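Local structure of C381 turret protein (Sulfolobus turreted icosahedral virus, 4IND) at residues T177-N188 and V251-I262. The protein forms the turrets of an archaeal virus, probably as a five-chain assembly, with three jelly-roll domains in each chain. Sequence-based numbering, arbitrary orientation.
Sequences TYAIKMPYSYNN and VPFTFGLEVEEI. With 2HP (dihydrogenphosphate ion), chain Y.
Lys181 and Glu258, neighbours on adjacent antiparallel strands, illustrate how a cross-strand pair can build an anion site. They run side by side, both with CG anti to the backbone N, and a bend at chi3 (-63°) of Lys181 takes NZ to Glu258 OE2 in a weakly bonded salt bridge of 3.3 Å. The same NZ donates to phosphate O4 at 3.1 Å and to Asp235 O of the second subunit. Glu258 OE2 and Glu260 OE2 lie 2.8 Å apart, so one probably carries a proton; Arg154, which bonds the phosphate and pairs with Glu260, would with Lys181 offset the charge.

Paired N-H and C=O groups bind Ala179 to Glu260, Lys181 to Glu258 and Ser185 to Thr254. Between the Lys181 and Ser185 pairs Pro183, lacking an N-H, offers only its O, which accepts from Gly256 N at 2.9 Å; Gly256 O is buried without a partner.

The face of Tyr184, Tyr186 and Phe253 is largely apolar. Tyr186 CB sits over the centre of the Phe253 ring, 3.5 Å from its centroid, while Tyr184 CD1 meets that ring's edge at CE1, 3.7 Å away. Farther along, Leu257 CD1 touches Ile180 CG2.

Strands 155-163 and 221-232 flank the pair, making it the centre of a four-stranded sheet in the middle jelly roll.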
loop_
_atom_site.group_PDB
_atom_site.type_symbol
_atom_site.label_atom_id
_atom_site.label_comp_id
_atom_site.label_asym_id
_atom_site.label_seq_id
_atom_site.Cartn_x
_atom_site.Cartn_y
_atom_site.Cartn_z
ATOM N N THR A 177 -12.521 4.376 -4.057
ATOM C CA THR A 177 -13.479 5.399 -4.428
ATOM C C THR A 177 -12.972 6.047 -5.697
ATOM O O THR A 177 -11.768 6.283 -5.844
ATOM C CB THR A 177 -13.626 6.443 -3.303
ATOM O OG1 THR A 177 -14.100 5.786 -2.118
ATOM C CG2 THR A 177 -14.617 7.542 -3.713
ATOM N N TYR A 178 -13.880 6.302 -6.634
ATOM C CA TYR A 178 -13.496 6.816 -7.936
ATOM C C TYR A 178 -14.271 8.044 -8.350
ATOM O O TYR A 178 -15.452 8.188 -8.037
ATOM C CB TYR A 178 -13.741 5.756 -8.993
ATOM C CG TYR A 178 -12.945 4.488 -8.805
ATOM C CD1 TYR A 178 -11.787 4.258 -9.532
ATOM C CD2 TYR A 178 -13.355 3.519 -7.901
ATOM C CE1 TYR A 178 -11.055 3.076 -9.378
ATOM C CE2 TYR A 178 -12.631 2.331 -7.738
ATOM C CZ TYR A 178 -11.487 2.126 -8.467
ATOM O OH TYR A 178 -10.774 0.953 -8.328
ATOM N N ALA A 179 -13.601 8.918 -9.084
ATOM C CA ALA A 179 -14.269 10.027 -9.753
ATOM C C ALA A 179 -14.532 9.587 -11.184
ATOM O O ALA A 179 -13.664 8.994 -11.827
ATOM C CB ALA A 179 -13.415 11.267 -9.728
ATOM N N ILE A 180 -15.736 9.860 -11.682
ATOM C CA ILE A 180 -16.020 9.673 -13.098
ATOM C C ILE A 180 -16.378 11.047 -13.645
ATOM O O ILE A 180 -17.370 11.646 -13.232
ATOM C CB ILE A 180 -17.184 8.728 -13.302
ATOM C CG1 ILE A 180 -16.815 7.338 -12.781
ATOM C CG2 ILE A 180 -17.554 8.665 -14.781
ATOM C CD1 ILE A 180 -17.996 6.375 -12.740
ATOM N N LYS A 181 -15.532 11.557 -14.531
ATOM C CA LYS A 181 -15.691 12.892 -15.067
ATOM C C LYS A 181 -15.993 12.776 -16.557
ATOM O O LYS A 181 -15.308 12.052 -17.298
ATOM C CB LYS A 181 -14.426 13.734 -14.828
ATOM C CG LYS A 181 -14.573 15.201 -15.233
ATOM C CD LYS A 181 -13.237 15.948 -15.174
ATOM C CE LYS A 181 -12.672 15.985 -13.749
ATOM N NZ LYS A 181 -11.419 16.816 -13.696
ATOM N N MET A 182 -17.027 13.476 -17.001
ATOM C CA MET A 182 -17.364 13.462 -18.412
ATOM C C MET A 182 -17.597 14.867 -18.956
ATOM O O MET A 182 -18.694 15.413 -18.843
ATOM C CB MET A 182 -18.569 12.544 -18.647
ATOM C CG MET A 182 -18.334 11.139 -18.118
ATOM S SD MET A 182 -19.829 10.176 -17.860
ATOM C CE MET A 182 -20.609 10.349 -19.464
ATOM N N PRO A 183 -16.545 15.465 -19.534
ATOM C CA PRO A 183 -16.680 16.744 -20.226
ATOM C C PRO A 183 -17.562 16.464 -21.421
ATOM O O PRO A 183 -17.391 15.399 -22.031
ATOM C CB PRO A 183 -15.254 17.039 -20.713
ATOM C CG PRO A 183 -14.350 16.100 -19.954
ATOM C CD PRO A 183 -15.184 14.896 -19.641
ATOM N N TYR A 184 -18.494 17.353 -21.737
ATOM C CA TYR A 184 -19.381 17.136 -22.871
ATOM C C TYR A 184 -19.658 18.436 -23.596
ATOM O O TYR A 184 -19.468 19.505 -23.039
ATOM C CB TYR A 184 -20.707 16.531 -22.405
ATOM C CG TYR A 184 -21.476 17.425 -21.465
ATOM C CD1 TYR A 184 -22.256 18.479 -21.956
ATOM C CD2 TYR A 184 -21.413 17.247 -20.080
ATOM C CE1 TYR A 184 -22.957 19.311 -21.105
ATOM C CE2 TYR A 184 -22.126 18.095 -19.223
ATOM C CZ TYR A 184 -22.886 19.116 -19.751
ATOM O OH TYR A 184 -23.582 19.954 -18.917
ATOM N N SER A 185 -20.073 18.310 -24.859
ATOM C CA SER A 185 -20.650 19.415 -25.622
ATOM C C SER A 185 -21.920 18.889 -26.264
ATOM O O SER A 185 -21.994 17.706 -26.629
ATOM C CB SER A 185 -19.706 19.903 -26.720
ATOM O OG SER A 185 -18.507 20.433 -26.191
ATOM N N TYR A 186 -22.921 19.742 -26.399
ATOM C CA TYR A 186 -24.145 19.333 -27.070
ATOM C C TYR A 186 -24.589 20.368 -28.077
ATOM O O TYR A 186 -24.214 21.548 -28.003
ATOM C CB TYR A 186 -25.265 19.090 -26.052
ATOM C CG TYR A 186 -25.702 20.354 -25.347
ATOM C CD1 TYR A 186 -26.557 21.251 -25.957
ATOM C CD2 TYR A 186 -25.239 20.647 -24.080
ATOM C CE1 TYR A 186 -26.947 22.409 -25.316
ATOM C CE2 TYR A 186 -25.621 21.790 -23.429
ATOM C CZ TYR A 186 -26.476 22.671 -24.048
ATOM O OH TYR A 186 -26.832 23.807 -23.371
ATOM N N ASN A 187 -25.397 19.921 -29.028
ATOM C CA ASN A 187 -26.076 20.829 -29.930
ATOM C C ASN A 187 -27.552 20.461 -29.968
ATOM O O ASN A 187 -27.930 19.401 -30.463
ATOM C CB ASN A 187 -25.459 20.767 -31.329
ATOM C CG ASN A 187 -26.167 21.675 -32.307
ATOM O OD1 ASN A 187 -26.810 22.648 -31.904
ATOM N ND2 ASN A 187 -26.062 21.367 -33.599
ATOM N N ASN A 188 -28.389 21.327 -29.413
ATOM C CA ASN A 188 -29.829 21.111 -29.481
ATOM C C ASN A 188 -30.314 21.689 -30.793
ATOM O O ASN A 188 -30.381 22.896 -30.953
ATOM C CB ASN A 188 -30.536 21.790 -28.306
ATOM C CG ASN A 188 -32.037 21.576 -28.319
ATOM O OD1 ASN A 188 -32.568 20.825 -29.141
ATOM N ND2 ASN A 188 -32.732 22.233 -27.395
ATOM N N VAL A 251 -30.687 15.940 -30.135
ATOM C CA VAL A 251 -29.694 16.638 -29.335
ATOM C C VAL A 251 -28.396 15.849 -29.273
ATOM O O VAL A 251 -28.116 15.183 -28.278
ATOM C CB VAL A 251 -30.188 16.870 -27.902
ATOM C CG1 VAL A 251 -29.200 17.738 -27.154
ATOM C CG2 VAL A 251 -31.570 17.506 -27.910
ATOM N N PRO A 252 -27.584 15.928 -30.336
ATOM C CA PRO A 252 -26.324 15.163 -30.314
ATOM C C PRO A 252 -25.350 15.690 -29.260
ATOM O O PRO A 252 -25.238 16.915 -29.073
ATOM C CB PRO A 252 -25.752 15.378 -31.718
ATOM C CG PRO A 252 -26.462 16.580 -32.257
ATOM C CD PRO A 252 -27.831 16.574 -31.636
ATOM N N PHE A 253 -24.682 14.774 -28.567
ATOM C CA PHE A 253 -23.624 15.099 -27.619
ATOM C C PHE A 253 -22.300 14.558 -28.128
ATOM O O PHE A 253 -22.249 13.546 -28.857
ATOM C CB PHE A 253 -23.898 14.457 -26.235
ATOM C CG PHE A 253 -24.814 15.266 -25.342
ATOM C CD1 PHE A 253 -24.318 15.876 -24.194
ATOM C CD2 PHE A 253 -26.163 15.375 -25.619
ATOM C CE1 PHE A 253 -25.163 16.604 -23.349
ATOM C CE2 PHE A 253 -27.008 16.105 -24.784
ATOM C CZ PHE A 253 -26.502 16.717 -23.649
ATOM N N THR A 254 -21.222 15.226 -27.736
ATOM C CA THR A 254 -19.881 14.668 -27.848
ATOM C C THR A 254 -19.296 14.731 -26.450
ATOM O O THR A 254 -19.434 15.740 -25.774
ATOM C CB THR A 254 -19.008 15.485 -28.792
ATOM O OG1 THR A 254 -19.650 15.589 -30.063
ATOM C CG2 THR A 254 -17.652 14.809 -28.974
ATOM N N PHE A 255 -18.674 13.650 -25.982
ATOM C CA PHE A 255 -18.187 13.659 -24.612
ATOM C C PHE A 255 -16.901 12.856 -24.454
ATOM O O PHE A 255 -16.540 12.040 -25.315
ATOM C CB PHE A 255 -19.282 13.177 -23.646
ATOM C CG PHE A 255 -19.638 11.715 -23.807
ATOM C CD1 PHE A 255 -19.050 10.749 -23.007
ATOM C CD2 PHE A 255 -20.575 11.320 -24.754
ATOM C CE1 PHE A 255 -19.387 9.396 -23.156
ATOM C CE2 PHE A 255 -20.919 9.985 -24.914
ATOM C CZ PHE A 255 -20.318 9.015 -24.116
ATOM N N GLY A 256 -16.219 13.104 -23.347
ATOM C CA GLY A 256 -15.006 12.406 -22.998
ATOM C C GLY A 256 -15.297 11.574 -21.767
ATOM O O GLY A 256 -16.410 11.609 -21.238
ATOM N N LEU A 257 -14.312 10.798 -21.322
ATOM C CA LEU A 257 -14.506 9.956 -20.149
ATOM C C LEU A 257 -13.219 9.840 -19.382
ATOM O O LEU A 257 -12.192 9.414 -19.913
ATOM C CB LEU A 257 -14.972 8.555 -20.564
ATOM C CG LEU A 257 -15.075 7.555 -19.400
ATOM C CD1 LEU A 257 -16.184 7.965 -18.456
ATOM C CD2 LEU A 257 -15.324 6.124 -19.943
ATOM N N GLU A 258 -13.294 10.193 -18.111
ATOM C CA GLU A 258 -12.146 10.135 -17.226
ATOM C C GLU A 258 -12.621 9.365 -15.999
ATOM O O GLU A 258 -13.626 9.717 -15.368
ATOM C CB GLU A 258 -11.718 11.588 -16.929
ATOM C CG GLU A 258 -10.534 11.822 -16.006
ATOM C CD GLU A 258 -10.234 13.325 -15.872
ATOM O OE1 GLU A 258 -9.944 13.951 -16.919
ATOM O OE2 GLU A 258 -10.317 13.880 -14.738
ATOM N N VAL A 259 -11.935 8.268 -15.687
ATOM C CA VAL A 259 -12.231 7.484 -14.485
ATOM C C VAL A 259 -10.945 7.336 -13.708
ATOM O O VAL A 259 -9.963 6.823 -14.236
ATOM C CB VAL A 259 -12.740 6.071 -14.852
ATOM C CG1 VAL A 259 -13.180 5.319 -13.591
ATOM C CG2 VAL A 259 -13.875 6.162 -15.859
ATOM N N GLU A 260 -10.940 7.781 -12.458
ATOM C CA GLU A 260 -9.704 7.865 -11.693
ATOM C C GLU A 260 -9.965 7.627 -10.221
ATOM O O GLU A 260 -11.009 8.033 -9.687
ATOM C CB GLU A 260 -9.073 9.251 -11.891
ATOM C CG GLU A 260 -10.037 10.363 -11.563
ATOM C CD GLU A 260 -9.816 11.621 -12.389
ATOM O OE1 GLU A 260 -8.747 11.766 -13.022
ATOM O OE2 GLU A 260 -10.722 12.478 -12.403
ATOM N N GLU A 261 -9.027 6.960 -9.553
ATOM C CA GLU A 261 -9.160 6.710 -8.125
ATOM C C GLU A 261 -8.874 7.991 -7.339
ATOM O O GLU A 261 -7.970 8.759 -7.690
ATOM C CB GLU A 261 -8.197 5.600 -7.687
ATOM C CG GLU A 261 -8.534 5.002 -6.328
ATOM C CD GLU A 261 -7.588 3.882 -5.907
ATOM O OE1 GLU A 261 -6.759 3.439 -6.736
ATOM O OE2 GLU A 261 -7.672 3.455 -4.742
ATOM N N ILE A 262 -9.647 8.218 -6.276
ATOM C CA ILE A 262 -9.431 9.371 -5.399
ATOM C C ILE A 262 -9.235 8.943 -3.944
ATOM O O ILE A 262 -9.564 7.811 -3.568
ATOM C CB ILE A 262 -10.594 10.394 -5.470
ATOM C CG1 ILE A 262 -11.891 9.770 -4.952
ATOM C CG2 ILE A 262 -10.748 10.935 -6.904
ATOM C CD1 ILE A 262 -12.954 10.816 -4.551
HETATM P P 2HP Y . -7.850 16.894 -15.060
HETATM O O1 2HP Y . -8.289 18.052 -14.114
HETATM O O2 2HP Y . -7.025 15.881 -14.330
HETATM O O3 2HP Y . -6.901 17.383 -16.098
HETATM O O4 2HP Y . -9.117 16.244 -15.684
HETATM O O HOH W 1 -9.622 4.880 -3.385
#